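Local coordinates for stage II sporulation protein E (SpoIIE) (Moorella thermoacetica, PDB 3ZT9) that probably dephosphorylates a phosphoserine or phosphothreonine protein partner as a manganese-dependent phosphatase of the PP2C clan, acting in stressosome-controlled signalling, at residues E14-C19 / I40-E45; L34-G39 / D186-V191; G81-L86 / V101-V106. One frame throughout, in Å; residues are numbered along the deposited sequence. Where two conformers were deposited one is given.

Contact 1 of 3, residues E14-C19 / I40-E45; sequences EGEIAC and IGHGPE. With MN (manganese (II) ion), chain B.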
# COMPACT_ATOMS: atom_id res chain seq x y z
N GLU A 14 13.64 -13.19 -6.14
CA GLU A 14 14.13 -14.38 -6.85
C GLU A 14 14.84 -15.35 -5.90
O GLU A 14 15.67 -14.94 -5.11
CB GLU A 14 15.10 -13.91 -7.92
CG GLU A 14 15.59 -14.88 -8.93
CD GLU A 14 16.54 -14.16 -9.87
OE1 GLU A 14 17.09 -13.10 -9.46
OE2 GLU A 14 16.71 -14.61 -11.00
N GLY A 15 14.52 -16.63 -5.98
CA GLY A 15 15.12 -17.59 -5.08
C GLY A 15 14.44 -17.78 -3.73
O GLY A 15 14.74 -18.75 -3.04
N GLU A 16 13.55 -16.86 -3.32
CA GLU A 16 12.75 -17.07 -2.09
C GLU A 16 11.46 -17.86 -2.37
O GLU A 16 10.93 -17.84 -3.49
CB GLU A 16 12.39 -15.73 -1.43
CG GLU A 16 13.56 -14.78 -1.23
CD GLU A 16 14.62 -15.30 -0.27
OE1 GLU A 16 14.29 -16.04 0.68
OE2 GLU A 16 15.80 -14.93 -0.48
N ILE A 17 10.96 -18.58 -1.37
CA ILE A 17 9.68 -19.26 -1.52
C ILE A 17 8.53 -18.55 -0.81
O ILE A 17 7.40 -19.01 -0.91
CB ILE A 17 9.75 -20.73 -1.01
CG1 ILE A 17 10.23 -20.77 0.45
CG2 ILE A 17 10.64 -21.58 -1.91
CD1 ILE A 17 9.96 -22.12 1.11
N ALA A 18 8.81 -17.47 -0.08
CA ALA A 18 7.76 -16.65 0.53
C ALA A 18 8.05 -15.19 0.22
O ALA A 18 9.20 -14.76 0.24
CB ALA A 18 7.68 -16.85 2.05
N CYS A 19 7.00 -14.47 -0.11
CA CYS A 19 7.11 -13.05 -0.43
C CYS A 19 7.12 -12.20 0.82
O CYS A 19 6.20 -12.26 1.63
CB CYS A 19 5.97 -12.61 -1.36
SG CYS A 19 5.96 -10.86 -1.81
N ILE A 40 10.96 -5.97 6.83
CA ILE A 40 12.37 -5.66 6.66
C ILE A 40 13.08 -6.90 6.13
O ILE A 40 12.94 -8.00 6.67
CB ILE A 40 13.02 -5.21 7.96
CG1 ILE A 40 12.44 -3.88 8.46
CG2 ILE A 40 14.55 -5.13 7.77
CD1 ILE A 40 12.89 -2.68 7.65
N GLY A 41 13.85 -6.73 5.04
CA GLY A 41 14.62 -7.83 4.50
C GLY A 41 13.74 -8.64 3.58
O GLY A 41 12.78 -8.12 3.01
N HIS A 42 14.05 -9.92 3.46
CA HIS A 42 13.28 -10.80 2.58
C HIS A 42 13.04 -12.15 3.26
O HIS A 42 13.47 -12.38 4.38
CB HIS A 42 13.97 -10.98 1.21
CG HIS A 42 15.43 -11.35 1.30
ND1 HIS A 42 15.87 -12.65 1.29
CD2 HIS A 42 16.54 -10.58 1.38
CE1 HIS A 42 17.19 -12.67 1.36
NE2 HIS A 42 17.62 -11.43 1.43
N GLY A 43 12.33 -13.02 2.57
CA GLY A 43 12.16 -14.37 3.07
C GLY A 43 11.03 -14.49 4.08
O GLY A 43 10.29 -13.55 4.31
N PRO A 44 10.88 -15.68 4.69
CA PRO A 44 9.73 -15.91 5.57
C PRO A 44 9.70 -15.00 6.82
O PRO A 44 8.63 -14.73 7.32
CB PRO A 44 9.91 -17.39 6.01
CG PRO A 44 10.85 -18.00 5.02
CD PRO A 44 11.73 -16.88 4.54
N GLU A 45 10.84 -14.56 7.34
CA GLU A 45 10.79 -13.65 8.49
C GLU A 45 10.26 -12.28 8.09
O GLU A 45 9.53 -11.66 8.84
CB GLU A 45 12.16 -13.53 9.18
CG GLU A 45 12.60 -14.88 9.72
CD GLU A 45 14.09 -15.07 9.68
OE1 GLU A 45 14.62 -15.32 8.58
OE2 GLU A 45 14.73 -14.96 10.75
MN MN B . 11.39 -6.39 2.65
O HOH W 1 11.27 -12.99 0.02
O HOH W 2 12.80 -4.66 3.17
O HOH W 3 9.99 -7.60 1.48
O HOH W 4 12.43 -5.65 0.82
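A surface contact, Glu16 and Ala18 against His42, Gly43 and Pro44, joins the loop between strands 6-11 and 21-28 to the turn leading into helix 43-60. Ala18 and Pro44 make its apolar part, Ala18 CB lying against the proline, 4.2 Å from Pro44 CA. On the polar side the Glu16 side chain, folded back at chi2 (-64°), runs at about a right angle to that of His42. Its OE2 comes obliquely to within 2.9 Å of His42 ND1, with carboxylate and imidazole planes 55° apart, while OE1 lies in the ring plane at the edge and 3.6 Å from Gly43 CA. A water stitches the backbones together, donating to Ala18 O (2.7 Å) and accepting from Gly43 N (2.8 Å). One residue before His42, Gly41 O binds a manganese at 2.2 Å, and Gly41 N donates to a second water that sits on the same ion. The carbonyl oxygens of Ile40 and His42 both accept from Arg80 NH1, which ties down the turn. Gly39 and Gly41 both bind this manganese, so the glycine-rich turn between strand 31-39 and the helix wraps the ion, consistent with the metal centre of PP2C-type phosphatases.

Contact 2 of 3, residues L34-G39 / D186-V191; sequences LAVGDG and DVAVIV. With MN (manganese (II) ion), chain B; MN (manganese (II) ion), chain C.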
# COMPACT_ATOMS: atom_id res chain seq x y z
N LEU A 34 -6.87 0.22 1.47
CA LEU A 34 -5.86 -0.36 0.58
C LEU A 34 -4.54 -0.25 1.29
O LEU A 34 -4.15 0.85 1.65
CB LEU A 34 -5.76 0.48 -0.73
CG LEU A 34 -7.07 0.77 -1.47
CD1 LEU A 34 -6.80 1.80 -2.55
CD2 LEU A 34 -7.62 -0.48 -2.12
N ALA A 35 -3.81 -1.35 1.44
CA ALA A 35 -2.58 -1.29 2.20
C ALA A 35 -1.51 -2.15 1.58
O ALA A 35 -1.79 -3.25 1.06
CB ALA A 35 -2.83 -1.75 3.68
N VAL A 36 -0.26 -1.68 1.69
CA VAL A 36 0.88 -2.52 1.30
C VAL A 36 1.89 -2.48 2.43
O VAL A 36 2.21 -1.42 2.93
CB VAL A 36 1.56 -2.03 -0.03
CG1 VAL A 36 2.82 -2.84 -0.33
CG2 VAL A 36 0.56 -2.13 -1.23
N GLY A 37 2.45 -3.63 2.78
CA GLY A 37 3.50 -3.66 3.79
C GLY A 37 4.72 -4.32 3.17
O GLY A 37 4.62 -5.17 2.27
N ASP A 38 5.90 -3.95 3.68
CA ASP A 38 7.14 -4.56 3.22
C ASP A 38 7.91 -4.92 4.46
O ASP A 38 8.38 -4.03 5.14
CB ASP A 38 7.90 -3.51 2.36
CG ASP A 38 9.29 -3.97 1.93
OD1 ASP A 38 9.78 -4.99 2.46
OD2 ASP A 38 9.91 -3.30 1.08
N GLY A 39 8.02 -6.21 4.79
CA GLY A 39 8.77 -6.62 5.98
C GLY A 39 10.27 -6.40 5.78
O GLY A 39 10.83 -6.65 4.74
N ASP A 186 11.43 -8.37 -3.11
CA ASP A 186 9.99 -8.64 -3.19
C ASP A 186 9.27 -7.49 -3.87
O ASP A 186 9.71 -6.35 -3.75
CB ASP A 186 9.44 -8.80 -1.79
CG ASP A 186 10.11 -9.94 -1.04
OD1 ASP A 186 10.01 -11.06 -1.50
OD2 ASP A 186 10.73 -9.69 -0.02
N VAL A 187 8.16 -7.77 -4.54
CA VAL A 187 7.40 -6.73 -5.24
C VAL A 187 5.95 -6.82 -4.80
O VAL A 187 5.40 -7.92 -4.65
CB VAL A 187 7.52 -6.89 -6.77
CG1 VAL A 187 6.50 -6.01 -7.51
CG2 VAL A 187 8.98 -6.59 -7.23
N ALA A 188 5.30 -5.68 -4.58
CA ALA A 188 3.89 -5.67 -4.28
C ALA A 188 3.28 -4.43 -4.91
O ALA A 188 3.84 -3.34 -4.81
CB ALA A 188 3.65 -5.63 -2.75
N VAL A 189 2.12 -4.57 -5.54
CA VAL A 189 1.48 -3.45 -6.20
C VAL A 189 -0.01 -3.57 -6.07
O VAL A 189 -0.54 -4.66 -6.29
CB VAL A 189 1.73 -3.47 -7.74
CG1 VAL A 189 1.24 -2.11 -8.35
CG2 VAL A 189 3.18 -3.72 -8.06
N ILE A 190 -0.69 -2.44 -5.79
CA ILE A 190 -2.16 -2.37 -5.85
C ILE A 190 -2.55 -1.23 -6.79
O ILE A 190 -1.93 -0.17 -6.75
CB ILE A 190 -2.75 -2.04 -4.46
CG1 ILE A 190 -2.46 -3.20 -3.50
CG2 ILE A 190 -4.24 -1.83 -4.56
CD1 ILE A 190 -2.95 -2.90 -2.05
N VAL A 191 -3.53 -1.44 -7.67
CA VAL A 191 -4.14 -0.33 -8.40
C VAL A 191 -5.64 -0.41 -8.13
O VAL A 191 -6.17 -1.50 -8.20
CB VAL A 191 -3.90 -0.48 -9.91
CG1 VAL A 191 -4.80 0.49 -10.69
CG2 VAL A 191 -2.37 -0.25 -10.24
MN MN B . 11.39 -6.39 2.65
MN MN C . 11.53 -3.95 -0.31
O HOH W 3 9.99 -7.60 1.48
O HOH W 5 9.97 -5.18 -1.24
O HOH W 2 12.80 -4.66 3.17
O HOH W 4 12.43 -5.65 0.82
O HOH W 6 13.20 -3.10 0.93
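Asp38 OD1 binds one manganese at 2.1 Å, and a water on that ion donates to Asp186 OD2 at 2.7 Å, so the two segments meet at their polar end through metal and solvent. Chi1 of 174° carries the Asp38 carboxylate away from the backbone N and out between the metals, where OD2 takes the second manganese at 2.2 Å. Gly39 O joins OD1 on the first ion, and Gly41 O completes its protein ligands; Asp150 and Asp185 join OD2 on the second. A water on the second ion lies within hydrogen-bonding distance of Asp186 O and probably donates to it, which may give Asp186 a hold on both metal shells from the second sphere. Its OD1 is bonded by the backbone N of Arg13 and of Gly20, which fixes the carboxylate so that OD2 faces the metal-bound water.

Beyond the metals the contact is apolar side-chain packing between buried residues. Strands 34-39 and 187-191 belong to different sheets and face each other nearly antiparallel (171°), their axes 7.8 Å apart, with no hydrogen bond between them. Val36 splits its branches: CG1 meets Ala188 CB at 3.8 Å, and CG2 meets Ile190 CD1 at 3.7 Å, the two side chains pointing opposite ways and lying alongside one another. Ile190 CD1 reaches on to lie 3.3 Å from Ala35 O, while its CG2 branch touches Leu34 CD2. Ile147 of strand 144-148 also packs on Leu34 and Val36.

One further water is shared by both ions, 2.2 Å from each. Two cations would probably polarise it strongly and lower its pKa, consistent with the metal-activated water thought to attack the phosphate in PP2C phosphatases.

Contact 3 of 3, residues G81-L86 / V101-V106; sequences GAVAAL and VGNIHV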
# COMPACT_ATOMS: atom_id res chain seq x y z
N GLY A 81 10.17 -6.26 11.78
CA GLY A 81 9.67 -4.90 11.56
C GLY A 81 9.18 -4.77 10.13
O GLY A 81 9.45 -5.61 9.30
N ALA A 82 8.47 -3.69 9.83
CA ALA A 82 8.00 -3.48 8.47
C ALA A 82 7.75 -2.01 8.23
O ALA A 82 7.60 -1.23 9.16
CB ALA A 82 6.68 -4.26 8.29
N VAL A 83 7.70 -1.63 6.95
CA VAL A 83 7.23 -0.31 6.56
C VAL A 83 5.86 -0.56 5.92
O VAL A 83 5.61 -1.66 5.45
CB VAL A 83 8.21 0.38 5.58
CG1 VAL A 83 9.56 0.54 6.28
CG2 VAL A 83 8.37 -0.40 4.24
N ALA A 84 4.96 0.41 5.92
CA ALA A 84 3.59 0.16 5.42
C ALA A 84 2.89 1.46 5.03
O ALA A 84 3.19 2.52 5.56
CB ALA A 84 2.76 -0.53 6.52
N ALA A 85 1.97 1.34 4.09
CA ALA A 85 1.15 2.47 3.66
C ALA A 85 -0.29 2.01 3.78
O ALA A 85 -0.58 0.85 3.53
CB ALA A 85 1.45 2.78 2.22
N LEU A 86 -1.19 2.93 4.11
CA LEU A 86 -2.61 2.65 4.07
C LEU A 86 -3.32 3.86 3.48
O LEU A 86 -3.01 5.02 3.84
CB LEU A 86 -3.10 2.42 5.50
CG LEU A 86 -4.61 2.30 5.67
CD1 LEU A 86 -5.08 1.09 4.95
CD2 LEU A 86 -4.92 2.20 7.18
N VAL A 101 4.45 4.86 6.75
CA VAL A 101 5.63 4.82 7.61
C VAL A 101 6.68 4.03 6.84
O VAL A 101 6.47 2.86 6.51
CB VAL A 101 5.35 4.20 9.01
CG1 VAL A 101 6.64 4.09 9.81
CG2 VAL A 101 4.36 5.07 9.76
N GLY A 102 7.79 4.68 6.51
CA GLY A 102 8.83 4.01 5.76
C GLY A 102 8.73 4.36 4.29
O GLY A 102 8.33 5.46 3.95
N ASN A 103 9.12 3.45 3.40
CA ASN A 103 9.27 3.85 2.00
C ASN A 103 8.34 3.13 1.02
O ASN A 103 8.69 2.87 -0.10
CB ASN A 103 10.70 3.68 1.54
CG ASN A 103 11.11 2.23 1.44
OD1 ASN A 103 10.44 1.36 2.01
ND2 ASN A 103 12.19 1.96 0.71
N ILE A 104 7.13 2.83 1.44
CA ILE A 104 6.14 2.39 0.48
C ILE A 104 5.74 3.64 -0.38
O ILE A 104 5.74 4.77 0.12
CB ILE A 104 4.90 1.84 1.21
CG1 ILE A 104 5.26 0.67 2.13
CG2 ILE A 104 3.82 1.46 0.19
CD1 ILE A 104 5.79 -0.60 1.42
N HIS A 105 5.43 3.44 -1.64
CA HIS A 105 5.07 4.57 -2.50
C HIS A 105 3.59 4.59 -2.81
O HIS A 105 3.02 3.55 -3.17
CB HIS A 105 5.90 4.45 -3.77
CG HIS A 105 7.36 4.47 -3.49
ND1 HIS A 105 7.99 5.57 -2.93
CD2 HIS A 105 8.32 3.53 -3.65
CE1 HIS A 105 9.27 5.29 -2.76
NE2 HIS A 105 9.50 4.06 -3.19
N VAL A 106 2.98 5.77 -2.68
CA VAL A 106 1.57 5.93 -3.05
C VAL A 106 1.45 7.02 -4.06
O VAL A 106 2.10 8.05 -3.91
CB VAL A 106 0.77 6.34 -1.81
CG1 VAL A 106 -0.72 6.64 -2.19
CG2 VAL A 106 0.83 5.21 -0.74
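Ile104 forms the apolar centre, lying across Val83, Ala84 and Ala85. Its CG2 presses on Ala85 CB at 3.4 Å, tighter than usual carbon packing. The other branch, with CG1 pointing away from the carbonyl carbon (chi1 -59°), runs over Ala84, 3.7 Å from its CA, and carries CD1 to 3.8 Å from Val83 CG2. Val106 widens the patch, its CG2 set against the same Ala85 methyl. Ile147 of strand 144-148 touches both Ile104 and Val106, while Asp38 borders Ile104 and Val83.

Outward from this centre, Val83 leans over the turn at Gly102. Its CB is 3.2 Å from Val101 O, and its CG1 methyl packs directly on the backbone of Gly102, 3.6 Å from the CA. The chain turns there with a positive phi of 98°.

Two backbone bonds close the polar edge: Ala84 N donates to Val101 O, and Val101 N donates to Ala84 O, both at 2.9 Å. They make Ala84 and Val101 an antiparallel hydrogen-bonded pair, with both side chains on the sheet face covered in part by Phe69 and Leu124. Further out, Asn103 OD1 brushes Val83 CG2, but its amide nitrogen bonds Asp150 OD2, which probably helps position Asp150, a manganese ligand.

Past Val101 the chain leaves one sheet, and by His105 it has entered the other, with Ile104 packed between Ala84, Ala85 and Ile147 at the crossing. Such a passage between two packed antiparallel sheets belongs to the beta-sandwich core of PP2C-type phosphatases.

Contacts 1 and 2 share the first manganese and three of its waters, although their centres lie 14 Å apart. They also touch directly, His42 CB lying 3.7 Å from Asp186 OD2. Contact 3 is nested within the chain loop closed by contact 2, with centres 8 Å apart, and strands 31-39 and 82-90 pair as neighbours: Asp38 N lies 2.9 Å from Val83 O and Val36 O 3.0 Å from Ala85 N, probable hydrogen bonds. Contact 1 meets contact 3 at the end of these strands, where Ile40 N approaches Gly81 O to 2.9 Å. Contacts 1 and 2 both supply metal ligands; contact 3 borders the site through the Asn103 side chain, about 6 Å from a manganese.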